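Local coordinates for protein Ufm1-specific protease (Caenorhabditis elegans, PDB 5EJJ) that hydrolyses the peptide bond at the C-terminal glycine of the ubiquitin-like modifier ufm-1 as a thiol protease and helps localise odorant receptors to cilia, at residues A[367-379]-A[503-515]. Residues are numbered along the deposited sequence; the frame is centred on the assembly and turned at random.
Sequences QPVGEITTVNGPY and LGVDFNDTTGETK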
loop_
_atom_site.group_PDB
_atom_site.type_symbol
_atom_site.label_atom_id
_atom_site.label_comp_id
_atom_site.label_asym_id
_atom_site.label_seq_id
_atom_site.Cartn_x
_atom_site.Cartn_y
_atom_site.Cartn_z
ATOM N N GLN A 367 21.160 -0.980 12.671
ATOM C CA GLN A 367 22.009 -1.199 13.835
ATOM C C GLN A 367 21.459 -2.186 14.883
ATOM O O GLN A 367 21.754 -2.033 16.074
ATOM C CB GLN A 367 22.217 0.156 14.550
ATOM C CG GLN A 367 21.071 1.237 14.378
ATOM C CD GLN A 367 19.644 0.763 14.759
ATOM O OE1 GLN A 367 18.800 0.555 13.881
ATOM N NE2 GLN A 367 19.380 0.612 16.065
ATOM N N PRO A 368 20.687 -3.207 14.454
ATOM C CA PRO A 368 19.756 -3.886 15.375
ATOM C C PRO A 368 20.536 -4.366 16.606
ATOM O O PRO A 368 21.354 -5.276 16.535
ATOM C CB PRO A 368 19.140 -4.996 14.519
ATOM C CG PRO A 368 19.301 -4.512 13.110
ATOM C CD PRO A 368 20.625 -3.831 13.109
ATOM N N VAL A 369 20.255 -3.722 17.732
ATOM C CA VAL A 369 20.836 -4.049 19.031
ATOM C C VAL A 369 20.102 -5.262 19.602
ATOM O O VAL A 369 20.672 -6.069 20.336
ATOM C CB VAL A 369 20.702 -2.845 20.003
ATOM C CG1 VAL A 369 20.570 -3.299 21.456
ATOM C CG2 VAL A 369 21.867 -1.877 19.818
ATOM N N GLY A 370 18.833 -5.392 19.251
ATOM C CA GLY A 370 18.039 -6.510 19.708
ATOM C C GLY A 370 16.780 -6.616 18.886
ATOM O O GLY A 370 16.836 -6.570 17.654
ATOM N N GLU A 371 15.648 -6.728 19.581
ATOM C CA GLU A 371 14.328 -6.938 18.972
ATOM C C GLU A 371 13.605 -5.631 18.608
ATOM O O GLU A 371 13.302 -4.812 19.479
ATOM C CB GLU A 371 13.446 -7.773 19.919
ATOM C CG GLU A 371 12.014 -7.990 19.447
ATOM C CD GLU A 371 11.902 -9.053 18.364
ATOM O OE1 GLU A 371 10.768 -9.513 18.104
ATOM O OE2 GLU A 371 12.940 -9.433 17.772
ATOM N N ILE A 372 13.311 -5.448 17.326
ATOM C CA ILE A 372 12.647 -4.231 16.875
ATOM C C ILE A 372 11.138 -4.377 16.669
ATOM O O ILE A 372 10.672 -5.232 15.913
ATOM C CB ILE A 372 13.273 -3.690 15.583
ATOM C CG1 ILE A 372 14.670 -3.149 15.861
ATOM C CG2 ILE A 372 12.401 -2.608 14.976
ATOM C CD1 ILE A 372 15.255 -2.402 14.679
ATOM N N THR A 373 10.379 -3.538 17.366
ATOM C CA THR A 373 8.967 -3.366 17.067
ATOM C C THR A 373 8.774 -1.935 16.581
ATOM O O THR A 373 9.244 -0.974 17.187
ATOM C CB THR A 373 8.053 -3.702 18.265
ATOM O OG1 THR A 373 8.376 -5.008 18.762
ATOM C CG2 THR A 373 6.601 -3.700 17.839
ATOM N N THR A 374 8.105 -1.805 15.450
ATOM C CA THR A 374 8.048 -0.539 14.763
ATOM C C THR A 374 6.591 -0.151 14.582
ATOM O O THR A 374 5.691 -0.913 14.930
ATOM C CB THR A 374 8.742 -0.646 13.397
ATOM O OG1 THR A 374 8.796 0.639 12.773
ATOM C CG2 THR A 374 7.983 -1.610 12.487
ATOM N N VAL A 375 6.371 1.044 14.047
ATOM C CA VAL A 375 5.031 1.535 13.772
ATOM C C VAL A 375 4.402 0.676 12.679
ATOM O O VAL A 375 5.095 0.155 11.813
ATOM C CB VAL A 375 5.062 3.025 13.354
ATOM C CG1 VAL A 375 5.614 3.183 11.952
ATOM C CG2 VAL A 375 3.683 3.645 13.454
ATOM N N ASN A 376 3.084 0.536 12.728
ATOM C CA ASN A 376 2.373 -0.447 11.913
ATOM C C ASN A 376 2.113 -0.103 10.450
ATOM O O ASN A 376 2.462 -0.887 9.572
ATOM C CB ASN A 376 1.055 -0.811 12.572
ATOM C CG ASN A 376 0.462 -2.058 11.995
ATOM O OD1 ASN A 376 -0.749 -2.134 11.764
ATOM N ND2 ASN A 376 1.313 -3.051 11.737
ATOM N N GLY A 377 1.474 1.028 10.181
ATOM C CA GLY A 377 1.228 1.441 8.803
ATOM C C GLY A 377 2.120 2.580 8.326
ATOM O O GLY A 377 3.209 2.779 8.861
ATOM N N PRO A 378 1.677 3.330 7.301
ATOM C CA PRO A 378 2.354 4.559 6.838
ATOM C C PRO A 378 1.855 5.863 7.519
ATOM O O PRO A 378 0.761 5.880 8.081
ATOM C CB PRO A 378 1.996 4.594 5.347
ATOM C CG PRO A 378 0.620 4.062 5.331
ATOM C CD PRO A 378 0.606 2.929 6.371
ATOM N N TYR A 379 2.648 6.931 7.427
ATOM C CA TYR A 379 2.344 8.235 8.025
ATOM C C TYR A 379 3.134 9.280 7.232
ATOM O O TYR A 379 3.993 8.915 6.432
ATOM C CB TYR A 379 2.811 8.265 9.489
ATOM C CG TYR A 379 4.286 7.966 9.591
ATOM C CD1 TYR A 379 5.226 8.981 9.523
ATOM C CD2 TYR A 379 4.738 6.660 9.682
ATOM C CE1 TYR A 379 6.568 8.710 9.566
ATOM C CE2 TYR A 379 6.087 6.371 9.729
ATOM C CZ TYR A 379 7.004 7.399 9.669
ATOM O OH TYR A 379 8.355 7.113 9.710
ATOM N N LEU A 503 8.448 6.300 16.861
ATOM C CA LEU A 503 8.053 5.394 15.790
ATOM C C LEU A 503 8.355 3.929 16.087
ATOM O O LEU A 503 7.753 3.035 15.497
ATOM C CB LEU A 503 8.732 5.810 14.489
ATOM C CG LEU A 503 8.285 7.195 14.039
ATOM C CD1 LEU A 503 9.031 7.614 12.800
ATOM C CD2 LEU A 503 6.794 7.192 13.803
ATOM N N GLY A 504 9.285 3.677 16.996
ATOM C CA GLY A 504 9.622 2.310 17.330
ATOM C C GLY A 504 10.668 2.174 18.413
ATOM O O GLY A 504 11.285 3.151 18.841
ATOM N N VAL A 505 10.862 0.939 18.853
ATOM C CA VAL A 505 11.834 0.630 19.883
ATOM C C VAL A 505 12.871 -0.420 19.396
ATOM O O VAL A 505 12.653 -1.102 18.395
ATOM C CB VAL A 505 11.111 0.201 21.174
ATOM C CG1 VAL A 505 10.423 1.393 21.790
ATOM C CG2 VAL A 505 10.086 -0.865 20.880
ATOM N N ASP A 506 14.011 -0.506 20.082
ATOM C CA ASP A 506 15.059 -1.488 19.784
ATOM C C ASP A 506 15.417 -2.185 21.100
ATOM O O ASP A 506 16.383 -1.814 21.763
ATOM C CB ASP A 506 16.296 -0.787 19.199
ATOM C CG ASP A 506 17.193 -1.722 18.380
ATOM O OD1 ASP A 506 18.031 -1.213 17.582
ATOM O OD2 ASP A 506 17.049 -2.957 18.536
ATOM N N PHE A 507 14.626 -3.188 21.471
ATOM C CA PHE A 507 14.664 -3.768 22.814
ATOM C C PHE A 507 15.282 -5.173 22.888
ATOM O O PHE A 507 14.803 -6.113 22.251
ATOM C CB PHE A 507 13.251 -3.778 23.400
ATOM C CG PHE A 507 13.151 -4.442 24.738
ATOM C CD1 PHE A 507 14.112 -4.217 25.714
ATOM C CD2 PHE A 507 12.080 -5.271 25.034
ATOM C CE1 PHE A 507 14.016 -4.823 26.951
ATOM C CE2 PHE A 507 11.973 -5.877 26.273
ATOM C CZ PHE A 507 12.941 -5.656 27.231
ATOM N N ASN A 508 16.328 -5.297 23.706
ATOM C CA ASN A 508 17.075 -6.545 23.914
ATOM C C ASN A 508 16.808 -7.116 25.322
ATOM O O ASN A 508 17.487 -6.742 26.276
ATOM C CB ASN A 508 18.571 -6.242 23.725
ATOM C CG ASN A 508 19.455 -7.482 23.767
ATOM O OD1 ASN A 508 19.244 -8.398 24.563
ATOM N ND2 ASN A 508 20.474 -7.497 22.915
ATOM N N ASP A 509 15.838 -8.025 25.449
ATOM C CA ASP A 509 15.358 -8.475 26.768
ATOM C C ASP A 509 16.407 -9.166 27.651
ATOM O O ASP A 509 16.178 -9.377 28.847
ATOM C CB ASP A 509 14.106 -9.357 26.640
ATOM C CG ASP A 509 14.302 -10.526 25.682
ATOM O OD1 ASP A 509 15.450 -10.766 25.240
ATOM O OD2 ASP A 509 13.302 -11.214 25.375
ATOM N N THR A 510 17.547 -9.515 27.057
ATOM C CA THR A 510 18.667 -10.108 27.790
ATOM C C THR A 510 19.479 -9.024 28.499
ATOM O O THR A 510 19.302 -8.782 29.698
ATOM C CB THR A 510 19.593 -10.917 26.842
ATOM O OG1 THR A 510 18.853 -11.992 26.245
ATOM C CG2 THR A 510 20.791 -11.489 27.599
ATOM N N THR A 511 20.354 -8.369 27.740
ATOM C CA THR A 511 21.188 -7.295 28.259
ATOM C C THR A 511 20.326 -6.177 28.849
ATOM O O THR A 511 20.680 -5.571 29.866
ATOM C CB THR A 511 22.103 -6.714 27.154
ATOM O OG1 THR A 511 21.370 -5.775 26.354
ATOM C CG2 THR A 511 22.643 -7.830 26.265
ATOM N N GLY A 512 19.188 -5.921 28.210
ATOM C CA GLY A 512 18.268 -4.891 28.656
ATOM C C GLY A 512 18.472 -3.566 27.942
ATOM O O GLY A 512 17.659 -2.651 28.104
ATOM N N GLU A 513 19.554 -3.458 27.167
ATOM C CA GLU A 513 19.852 -2.234 26.420
ATOM C C GLU A 513 18.653 -1.860 25.552
ATOM O O GLU A 513 18.023 -2.731 24.950
ATOM C CB GLU A 513 21.109 -2.393 25.557
ATOM C CG GLU A 513 21.558 -1.091 24.886
ATOM C CD GLU A 513 22.641 -1.293 23.826
ATOM O OE1 GLU A 513 23.010 -0.310 23.135
ATOM O OE2 GLU A 513 23.126 -2.435 23.681
ATOM N N THR A 514 18.325 -0.571 25.504
ATOM C CA THR A 514 17.115 -0.111 24.823
ATOM C C THR A 514 17.361 1.137 23.976
ATOM O O THR A 514 17.961 2.102 24.444
ATOM C CB THR A 514 15.992 0.201 25.835
ATOM O OG1 THR A 514 16.513 1.035 26.879
ATOM C CG2 THR A 514 15.433 -1.086 26.446
ATOM N N LYS A 515 16.895 1.111 22.731
ATOM C CA LYS A 515 16.959 2.292 21.871
ATOM C C LYS A 515 15.562 2.723 21.390
ATOM O O LYS A 515 14.603 1.952 21.469
ATOM C CB LYS A 515 17.914 2.077 20.689
ATOM C CG LYS A 515 19.327 1.675 21.096
ATOM C CD LYS A 515 20.340 1.937 19.980
ATOM C CE LYS A 515 20.424 3.430 19.640
ATOM N NZ LYS A 515 21.551 3.771 18.707
#
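The carboxylate of D506 meets the loop 367-370. D506 stands on the same face of the sheet as I372 and T374; with CG anti to the backbone N (chi1 -158°), the carboxylate swings across to 367-370. There OD2 accepts from G370 N at 3.1 Å, on its syn side but 34° out of the carboxylate plane. OD1 takes a weak bond from Q367 NE2, with the amide and carboxylate planes nearly perpendicular. V369 N adds weak bonds to both oxygens. I372 CG1 lies 3.6 Å from D506 OD2, and W540 of strand 540-542 packs beside both residues. N508 divides its amide: ND2 donates to V369 O at 3.0 Å, while OD1 accepts from T510 N in an Asx turn. V369 CG1 touches E513 OE2 at 3.5 Å, the two side chains crossing at about a right angle. Next along the chain, E371 pairs with F507 through two backbone bonds, and strand 371-374 runs antiparallel to 503-507 in the peptidase sheet. At the other end L503 CD2 sits over one face of the Y379 ring, near the rim, and Y379 OH bonds H360. With an alanine at D506, G370 N would probably lose its acceptor and the loop would be freer to shift. D506 is a buried acid met by three N-H groups, one bond firm and the others weak, which would probably help to offset its charge.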